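Local coordinates for AP endonuclease, family protein 2 (Mycobacterium smegmatis, PDB 5TNV) that binds magnesium in a xylose isomerase-like TIM barrel and may act as an endonuclease, at residues 27-39 against 61-75. Residues are numbered along the deposited sequence; the frame is centred on the assembly and turned at random.
Sequences WPIAANMLGFGNR and VRELGFDHIDPTDAW
Strands 29-32 and 68-70 run parallel, their axes 46° apart, joined by the hydrogen bonds A31 N to H68 O, D70 N to A31 O and M33 N to D70 O, each 2.9 Å. A31 and I69 point to one face of the sheet, N32 and D70 to the other. On the A31 face, A31 CB sits over the centre of the F66 ring, 3.5 Å from its centroid, a CH-pi contact. V61 CG1 packs on A31 CB at 3.6 Å. M33 is bent at chi2 and chi3 (-66° and -76°), which brings CE over the six-membered ring of W75, 3.6 Å from its centroid. Its SD lies farther above that ring, in a Met-aromatic contact, and also touches V61 CG2. F36 meets V61 CG2 with its ring edge. At the other end P28 CB lies over the H68 ring, and a water links H68 ND1 to I29 N. On the N32 face, N32 OD1 accepts from L34 N in an Asx turn and touches T72 CG2. The N32 side chain is about 6 Å from the bound magnesium. D70 turns its OD2 to S102 and S104. The contact belongs to a right-handed beta-alpha-beta unit of the barrel. Helix 51-63 packs on M33, I69 and W75 through L58; strands 297-299 and 99-104 flank the pair.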
ATOM      1  N   TRP A  27       8.790  24.992   1.390  1.00  6.48           N
ATOM      2  CA  TRP A  27       7.853  24.869   0.285  1.00  5.74           C
ATOM      3  C   TRP A  27       6.491  24.487   0.848  1.00  5.38           C
ATOM      4  O   TRP A  27       6.384  23.453   1.510  1.00  6.58           O
ATOM      5  CB  TRP A  27       8.353  23.801  -0.701  1.00  5.55           C
ATOM      6  CG  TRP A  27       7.755  23.921  -2.067  1.00  5.28           C
ATOM      7  CD1 TRP A  27       6.440  24.037  -2.401  1.00  5.33           C
ATOM      8  CD2 TRP A  27       8.481  23.966  -3.313  1.00  5.47           C
ATOM      9  NE1 TRP A  27       6.293  24.160  -3.749  1.00  5.49           N
ATOM     10  CE2 TRP A  27       7.546  24.108  -4.346  1.00  5.42           C
ATOM     11  CE3 TRP A  27       9.852  23.911  -3.644  1.00  6.04           C
ATOM     12  CZ2 TRP A  27       7.926  24.173  -5.669  1.00  6.53           C
ATOM     13  CZ3 TRP A  27      10.227  23.978  -4.961  1.00  7.61           C
ATOM     14  CH2 TRP A  27       9.243  24.113  -5.960  1.00  7.47           C
ATOM     15  N   PRO A  28       5.429  25.251   0.636  1.00  6.20           N
ATOM     16  CA  PRO A  28       4.154  24.883   1.262  1.00  6.05           C
ATOM     17  C   PRO A  28       3.588  23.571   0.717  1.00  5.25           C
ATOM     18  O   PRO A  28       3.465  23.429  -0.486  1.00  5.80           O
ATOM     19  CB  PRO A  28       3.252  26.099   0.990  1.00  7.57           C
ATOM     20  CG  PRO A  28       4.207  27.226   0.830  1.00  8.59           C
ATOM     21  CD  PRO A  28       5.305  26.580   0.007  1.00  6.73           C
ATOM     22  N   ILE A  29       3.240  22.694   1.657  1.00  5.43           N
ATOM     23  CA  ILE A  29       2.654  21.376   1.341  1.00  5.91           C
ATOM     24  C   ILE A  29       1.402  21.281   2.192  1.00  6.11           C
ATOM     25  O   ILE A  29       1.467  20.879   3.375  1.00  8.70           O
ATOM     26  CB  ILE A  29       3.624  20.221   1.546  1.00  5.75           C
ATOM     27  CG1 ILE A  29       4.939  20.382   0.739  1.00  6.26           C
ATOM     28  CG2 ILE A  29       2.943  18.926   1.211  1.00  6.95           C
ATOM     29  CD1 ILE A  29       6.070  19.520   1.318  1.00  6.84           C
ATOM     30  N   ALA A  30       0.269  21.675   1.651  1.00  5.08           N
ATOM     31  CA  ALA A  30      -0.929  21.857   2.464  1.00  5.14           C
ATOM     32  C   ALA A  30      -1.771  20.615   2.613  1.00  4.95           C
ATOM     33  O   ALA A  30      -1.921  19.838   1.668  1.00  8.24           O
ATOM     34  CB  ALA A  30      -1.813  22.916   1.829  1.00  5.94           C
ATOM     35  N   ALA A  31      -2.351  20.425   3.795  1.00  4.28           N
ATOM     36  CA  ALA A  31      -3.406  19.436   3.988  1.00  4.07           C
ATOM     37  C   ALA A  31      -4.722  19.965   3.463  1.00  3.92           C
ATOM     38  O   ALA A  31      -5.227  21.005   3.958  1.00  4.70           O
ATOM     39  CB  ALA A  31      -3.569  19.065   5.444  1.00  4.67           C
ATOM     40  N   ASN A  32      -5.337  19.303   2.515  1.00  4.33           N
ATOM     41  CA  ASN A  32      -6.684  19.668   2.055  1.00  4.68           C
ATOM     42  C   ASN A  32      -7.689  19.283   3.115  1.00  5.66           C
ATOM     43  O   ASN A  32      -7.651  18.146   3.560  1.00  7.87           O
ATOM     44  CB  ASN A  32      -6.958  18.930   0.741  1.00  5.87           C
ATOM     45  CG  ASN A  32      -8.206  19.329   0.020  1.00  6.01           C
ATOM     46  OD1 ASN A  32      -9.283  19.069   0.566  1.00  6.72           O
ATOM     47  ND2 ASN A  32      -8.130  19.918  -1.152  1.00  8.14           N
ATOM     48  N   MET A  33      -8.585  20.201   3.532  1.00  4.62           N
ATOM     49  CA  MET A  33      -9.526  19.962   4.626  1.00  4.67           C
ATOM     50  C   MET A  33     -10.864  19.351   4.194  1.00  4.77           C
ATOM     51  O   MET A  33     -11.725  19.152   5.045  1.00  5.40           O
ATOM     52  CB  MET A  33      -9.787  21.285   5.365  1.00  4.82           C
ATOM     53  CG  MET A  33      -8.522  21.864   5.998  1.00  5.29           C
ATOM     54  SD  MET A  33      -7.814  20.874   7.338  1.00  5.40           S
ATOM     55  CE  MET A  33      -8.958  21.269   8.667  1.00  6.89           C
ATOM     56  N   LEU A  34     -11.036  19.008   2.918  1.00  5.53           N
ATOM     57  CA  LEU A  34     -12.371  18.578   2.469  1.00  6.61           C
ATOM     58  C   LEU A  34     -12.780  17.290   3.213  1.00  5.49           C
ATOM     59  O   LEU A  34     -14.008  17.099   3.414  1.00  5.82           O
ATOM     60  CB  LEU A  34     -12.466  18.484   0.990  1.00 10.50           C
ATOM     61  CG  LEU A  34     -11.972  17.413   0.198  1.00 15.62           C
ATOM     62  CD1 LEU A  34     -12.887  16.190   0.191  1.00 14.96           C
ATOM     63  CD2 LEU A  34     -12.000  17.865  -1.268  1.00 20.60           C
ATOM     64  N   GLY A  35     -11.865  16.427   3.635  1.00  5.68           N
ATOM     65  CA  GLY A  35     -12.246  15.228   4.305  1.00  6.39           C
ATOM     66  C   GLY A  35     -12.949  15.433   5.612  1.00  6.02           C
ATOM     67  O   GLY A  35     -13.625  14.493   6.099  1.00  7.75           O
ATOM     68  N   PHE A  36     -12.840  16.609   6.227  1.00  5.42           N
ATOM     69  CA  PHE A  36     -13.620  16.896   7.430  1.00  5.44           C
ATOM     70  C   PHE A  36     -15.078  17.159   7.123  1.00  5.75           C
ATOM     71  O   PHE A  36     -15.917  17.063   8.028  1.00  7.03           O
ATOM     72  CB  PHE A  36     -13.021  18.081   8.194  1.00  5.71           C
ATOM     73  CG  PHE A  36     -11.706  17.739   8.887  1.00  5.57           C
ATOM     74  CD1 PHE A  36     -11.679  17.047  10.076  1.00  6.59           C
ATOM     75  CD2 PHE A  36     -10.505  18.102   8.344  1.00  6.40           C
ATOM     76  CE1 PHE A  36     -10.473  16.712  10.702  1.00  7.13           C
ATOM     77  CE2 PHE A  36      -9.278  17.768   8.940  1.00  6.38           C
ATOM     78  CZ  PHE A  36      -9.269  17.075  10.154  1.00  6.58           C
ATOM     79  N   GLY A  37     -15.381  17.538   5.902  1.00  6.15           N
ATOM     80  CA  GLY A  37     -16.740  17.917   5.534  1.00  6.33           C
ATOM     81  C   GLY A  37     -17.193  19.157   6.292  1.00  5.67           C
ATOM     82  O   GLY A  37     -16.426  19.858   6.949  1.00  6.18           O
ATOM     83  N   ASN A  38     -18.489  19.423   6.188  1.00  6.04           N
ATOM     84  CA  ASN A  38     -19.048  20.641   6.783  1.00  7.07           C
ATOM     85  C   ASN A  38     -20.123  20.417   7.821  1.00  6.77           C
ATOM     86  O   ASN A  38     -20.861  21.349   8.161  1.00  7.60           O
ATOM     87  CB  ASN A  38     -19.432  21.637   5.704  1.00  8.41           C
ATOM     88  CG  ASN A  38     -20.548  21.203   4.857  1.00  9.21           C
ATOM     89  OD1 ASN A  38     -21.269  20.245   5.158  1.00  9.48           O
ATOM     90  ND2 ASN A  38     -20.707  21.962   3.772  1.00 11.18           N
ATOM     91  N   ARG A  39     -20.159  19.236   8.404  1.00  8.73           N
ATOM     92  CA  ARG A  39     -21.032  18.955   9.536  1.00  8.96           C
ATOM     93  C   ARG A  39     -20.236  19.034  10.827  1.00  9.57           C
ATOM     94  O   ARG A  39     -19.071  18.558  10.948  1.00 11.49           O
ATOM     95  CB  ARG A  39     -21.722  17.599   9.379  1.00 12.04           C
ATOM     96  CG  ARG A  39     -22.375  17.409   8.029  1.00 13.50           C
ATOM     97  CD  ARG A  39     -23.300  18.549   7.629  1.00 13.92           C
ATOM     98  NE  ARG A  39     -24.350  18.693   8.662  1.00 14.39           N
ATOM     99  CZ  ARG A  39     -25.175  19.759   8.688  1.00 13.74           C
ATOM    100  NH1 ARG A  39     -25.075  20.674   7.752  1.00 13.58           N
ATOM    101  NH2 ARG A  39     -26.105  19.870   9.623  1.00 14.43           N
ATOM    102  N   VAL A  61      -4.581  17.783  12.213  1.00  4.46           N
ATOM    103  CA  VAL A  61      -3.720  18.045  11.058  1.00  4.44           C
ATOM    104  C   VAL A  61      -2.313  18.399  11.528  1.00  4.28           C
ATOM    105  O   VAL A  61      -1.318  17.848  11.045  1.00  5.03           O
ATOM    106  CB  VAL A  61      -4.373  19.144  10.201  1.00  4.61           C
ATOM    107  CG1 VAL A  61      -3.473  19.456   9.033  1.00  6.87           C
ATOM    108  CG2 VAL A  61      -5.746  18.728   9.750  1.00  5.59           C
ATOM    109  N   ARG A  62      -2.199  19.330  12.494  1.00  4.51           N
ATOM    110  CA  ARG A  62      -0.876  19.689  13.033  1.00  4.56           C
ATOM    111  C   ARG A  62      -0.198  18.498  13.687  1.00  4.65           C
ATOM    112  O   ARG A  62       1.018  18.333  13.542  1.00  5.29           O
ATOM    113  CB  ARG A  62      -1.075  20.822  14.061  1.00  4.98           C
ATOM    114  CG  ARG A  62       0.237  21.284  14.695  1.00  5.40           C
ATOM    115  CD  ARG A  62       1.178  21.868  13.644  1.00  6.86           C
ATOM    116  NE  ARG A  62       2.335  22.455  14.278  1.00  8.70           N
ATOM    117  CZ  ARG A  62       3.388  22.797  13.574  1.00 13.02           C
ATOM    118  NH1 ARG A  62       3.420  22.632  12.251  1.00 15.39           N
ATOM    119  NH2 ARG A  62       4.427  23.322  14.155  1.00 23.93           N
ATOM    120  N   GLU A  63      -0.948  17.667  14.418  1.00  4.84           N
ATOM    121  CA  GLU A  63      -0.387  16.467  15.044  1.00  5.17           C
ATOM    122  C   GLU A  63       0.324  15.545  14.054  1.00  5.17           C
ATOM    123  O   GLU A  63       1.243  14.827  14.455  1.00  6.66           O
ATOM    124  CB  GLU A  63      -1.508  15.651  15.725  1.00  5.19           C
ATOM    125  CG  GLU A  63      -1.950  16.268  17.059  1.00  5.47           C
ATOM    126  CD  GLU A  63      -3.252  15.680  17.580  1.00  5.62           C
ATOM    127  OE1 GLU A  63      -3.973  14.984  16.825  1.00  5.67           O
ATOM    128  OE2 GLU A  63      -3.553  15.934  18.789  1.00  6.64           O
ATOM    129  N   LEU A  64      -0.114  15.552  12.827  1.00  5.16           N
ATOM    130  CA  LEU A  64       0.449  14.708  11.765  1.00  5.39           C
ATOM    131  C   LEU A  64       1.554  15.404  10.983  1.00  5.36           C
ATOM    132  O   LEU A  64       2.069  14.820  10.012  1.00  6.87           O
ATOM    133  CB  LEU A  64      -0.665  14.153  10.886  1.00  5.64           C
ATOM    134  CG  LEU A  64      -1.530  13.112  11.549  1.00  6.32           C
ATOM    135  CD1 LEU A  64      -2.821  12.903  10.778  1.00  7.89           C
ATOM    136  CD2 LEU A  64      -0.778  11.817  11.710  1.00  8.58           C
ATOM    137  N   GLY A  65       1.963  16.601  11.379  1.00  5.31           N
ATOM    138  CA  GLY A  65       3.170  17.214  10.921  1.00  5.72           C
ATOM    139  C   GLY A  65       3.016  18.377   9.964  1.00  5.39           C
ATOM    140  O   GLY A  65       3.984  19.044   9.593  1.00  6.49           O
ATOM    141  N   PHE A  66       1.780  18.684   9.545  1.00  4.99           N
ATOM    142  CA  PHE A  66       1.592  19.788   8.600  1.00  4.56           C
ATOM    143  C   PHE A  66       1.901  21.137   9.226  1.00  4.56           C
ATOM    144  O   PHE A  66       1.663  21.371  10.408  1.00  5.21           O
ATOM    145  CB  PHE A  66       0.136  19.824   8.131  1.00  4.50           C
ATOM    146  CG  PHE A  66      -0.186  18.738   7.143  1.00  4.27           C
ATOM    147  CD1 PHE A  66       0.056  18.980   5.784  1.00  4.54           C
ATOM    148  CD2 PHE A  66      -0.710  17.518   7.506  1.00  5.02           C
ATOM    149  CE1 PHE A  66      -0.193  18.003   4.825  1.00  5.30           C
ATOM    150  CE2 PHE A  66      -0.957  16.530   6.557  1.00  6.08           C
ATOM    151  CZ  PHE A  66      -0.675  16.780   5.245  1.00  6.01           C
ATOM    152  N   ASP A  67       2.418  22.040   8.391  1.00  4.90           N
ATOM    153  CA  ASP A  67       2.509  23.471   8.642  1.00  5.26           C
ATOM    154  C   ASP A  67       1.407  24.263   7.943  1.00  4.38           C
ATOM    155  O   ASP A  67       1.077  25.361   8.391  1.00  5.08           O
ATOM    156  CB  ASP A  67       3.860  24.003   8.160  1.00  6.33           C
ATOM    157  CG  ASP A  67       5.031  23.476   8.932  1.00  8.57           C
ATOM    158  OD1 ASP A  67       5.000  23.471  10.127  1.00 11.75           O
ATOM    159  OD2 ASP A  67       6.036  23.117   8.305  1.00 14.43           O
ATOM    160  N   HIS A  68       0.883  23.745   6.836  1.00  4.45           N
ATOM    161  CA  HIS A  68      -0.071  24.445   6.017  1.00  4.41           C
ATOM    162  C   HIS A  68      -1.318  23.601   5.782  1.00  4.27           C
ATOM    163  O   HIS A  68      -1.253  22.345   5.729  1.00  4.36           O
ATOM    164  CB  HIS A  68       0.522  24.847   4.661  1.00  4.93           C
ATOM    165  CG  HIS A  68       1.560  25.894   4.780  1.00  5.20           C
ATOM    166  ND1 HIS A  68       2.894  25.624   4.912  1.00  6.67           N
ATOM    167  CD2 HIS A  68       1.379  27.248   4.805  1.00  7.01           C
ATOM    168  CE1 HIS A  68       3.546  26.768   5.012  1.00  8.18           C
ATOM    169  NE2 HIS A  68       2.680  27.775   4.960  1.00  8.45           N
ATOM    170  N   ILE A  69      -2.446  24.289   5.561  1.00  4.25           N
ATOM    171  CA  ILE A  69      -3.702  23.713   5.146  1.00  4.18           C
ATOM    172  C   ILE A  69      -4.237  24.470   3.946  1.00  4.00           C
ATOM    173  O   ILE A  69      -3.847  25.620   3.659  1.00  4.79           O
ATOM    174  CB  ILE A  69      -4.759  23.688   6.274  1.00  4.42           C
ATOM    175  CG1 ILE A  69      -5.254  25.096   6.583  1.00  5.94           C
ATOM    176  CG2 ILE A  69      -4.257  22.954   7.482  1.00  6.46           C
ATOM    177  CD1 ILE A  69      -6.554  25.181   7.335  1.00  8.61           C
ATOM    178  N   ASP A  70      -5.170  23.817   3.281  1.00  3.96           N
ATOM    179  CA  ASP A  70      -6.055  24.406   2.276  1.00  3.70           C
ATOM    180  C   ASP A  70      -7.451  24.121   2.803  1.00  3.72           C
ATOM    181  O   ASP A  70      -7.865  22.982   2.870  1.00  4.09           O
ATOM    182  CB  ASP A  70      -5.816  23.835   0.906  1.00  4.35           C
ATOM    183  CG  ASP A  70      -6.703  24.411  -0.182  1.00  3.79           C
ATOM    184  OD1 ASP A  70      -7.891  24.708   0.080  1.00  4.21           O
ATOM    185  OD2 ASP A  70      -6.164  24.560  -1.329  1.00  4.58           O
ATOM    186  N   PRO A  71      -8.184  25.177   3.251  1.00  4.00           N
ATOM    187  CA  PRO A  71      -9.486  24.918   3.893  1.00  4.49           C
ATOM    188  C   PRO A  71     -10.544  24.413   2.911  1.00  4.09           C
ATOM    189  O   PRO A  71     -11.591  23.952   3.371  1.00  4.66           O
ATOM    190  CB  PRO A  71      -9.867  26.301   4.428  1.00  5.10           C
ATOM    191  CG  PRO A  71      -9.246  27.244   3.441  1.00  5.12           C
ATOM    192  CD  PRO A  71      -7.895  26.612   3.150  1.00  4.63           C
ATOM    193  N   THR A  72     -10.301  24.543   1.628  1.00  4.45           N
ATOM    194  CA  THR A  72     -11.330  24.316   0.591  1.00  4.46           C
ATOM    195  C   THR A  72     -12.487  25.257   0.824  1.00  4.45           C
ATOM    196  O   THR A  72     -12.351  26.258   1.542  1.00  4.92           O
ATOM    197  CB  THR A  72     -11.718  22.837   0.414  1.00  4.52           C
ATOM    198  OG1 THR A  72     -12.665  22.403   1.436  1.00  4.80           O
ATOM    199  CG2 THR A  72     -10.523  21.927   0.409  1.00  5.42           C
ATOM    200  N   ASP A  73     -13.637  24.981   0.203  1.00  4.43           N
ATOM    201  CA  ASP A  73     -14.929  25.571   0.501  1.00  4.87           C
ATOM    202  C   ASP A  73     -15.896  24.522   0.998  1.00  5.10           C
ATOM    203  O   ASP A  73     -17.101  24.827   1.176  1.00  6.82           O
ATOM    204  CB  ASP A  73     -15.531  26.318  -0.698  1.00  6.17           C
ATOM    205  CG  ASP A  73     -15.815  25.444  -1.870  1.00  6.37           C
ATOM    206  OD1 ASP A  73     -15.524  24.252  -1.790  1.00  6.45           O
ATOM    207  OD2 ASP A  73     -16.313  25.941  -2.907  1.00  9.56           O
ATOM    208  N   ALA A  74     -15.434  23.312   1.323  1.00  5.11           N
ATOM    209  CA  ALA A  74     -16.284  22.190   1.753  1.00  5.58           C
ATOM    210  C   ALA A  74     -16.219  21.938   3.257  1.00  5.20           C
ATOM    211  O   ALA A  74     -16.850  20.976   3.734  1.00  6.06           O
ATOM    212  CB  ALA A  74     -15.860  20.959   0.955  1.00  6.83           C
ATOM    213  N   TRP A  75     -15.489  22.771   3.968  1.00  5.22           N
ATOM    214  CA  TRP A  75     -15.283  22.706   5.422  1.00  4.93           C
ATOM    215  C   TRP A  75     -15.835  24.035   5.954  1.00  4.87           C
ATOM    216  O   TRP A  75     -16.988  24.413   5.633  1.00  6.08           O
ATOM    217  CB  TRP A  75     -13.838  22.341   5.745  1.00  5.04           C
ATOM    218  CG  TRP A  75     -13.463  22.358   7.191  1.00  4.55           C
ATOM    219  CD1 TRP A  75     -14.036  21.658   8.205  1.00  4.84           C
ATOM    220  CD2 TRP A  75     -12.441  23.138   7.784  1.00  4.54           C
ATOM    221  NE1 TRP A  75     -13.432  21.948   9.397  1.00  5.00           N
ATOM    222  CE2 TRP A  75     -12.446  22.864   9.164  1.00  4.70           C
ATOM    223  CE3 TRP A  75     -11.484  24.063   7.313  1.00  5.17           C
ATOM    224  CZ2 TRP A  75     -11.564  23.477  10.063  1.00  5.03           C
ATOM    225  CZ3 TRP A  75     -10.624  24.669   8.188  1.00  5.56           C
ATOM    226  CH2 TRP A  75     -10.661  24.370   9.556  1.00  5.83           C
TER
HETATM  227  O   HOH W   1       4.194  23.279   4.351  1.00  6.79           O
HETATM  228  O   HOH W   2       2.801  21.419   5.642  1.00  7.25           O
HETATM  229  O   HOH W   3     -18.674  24.325   3.473  1.00  8.28           O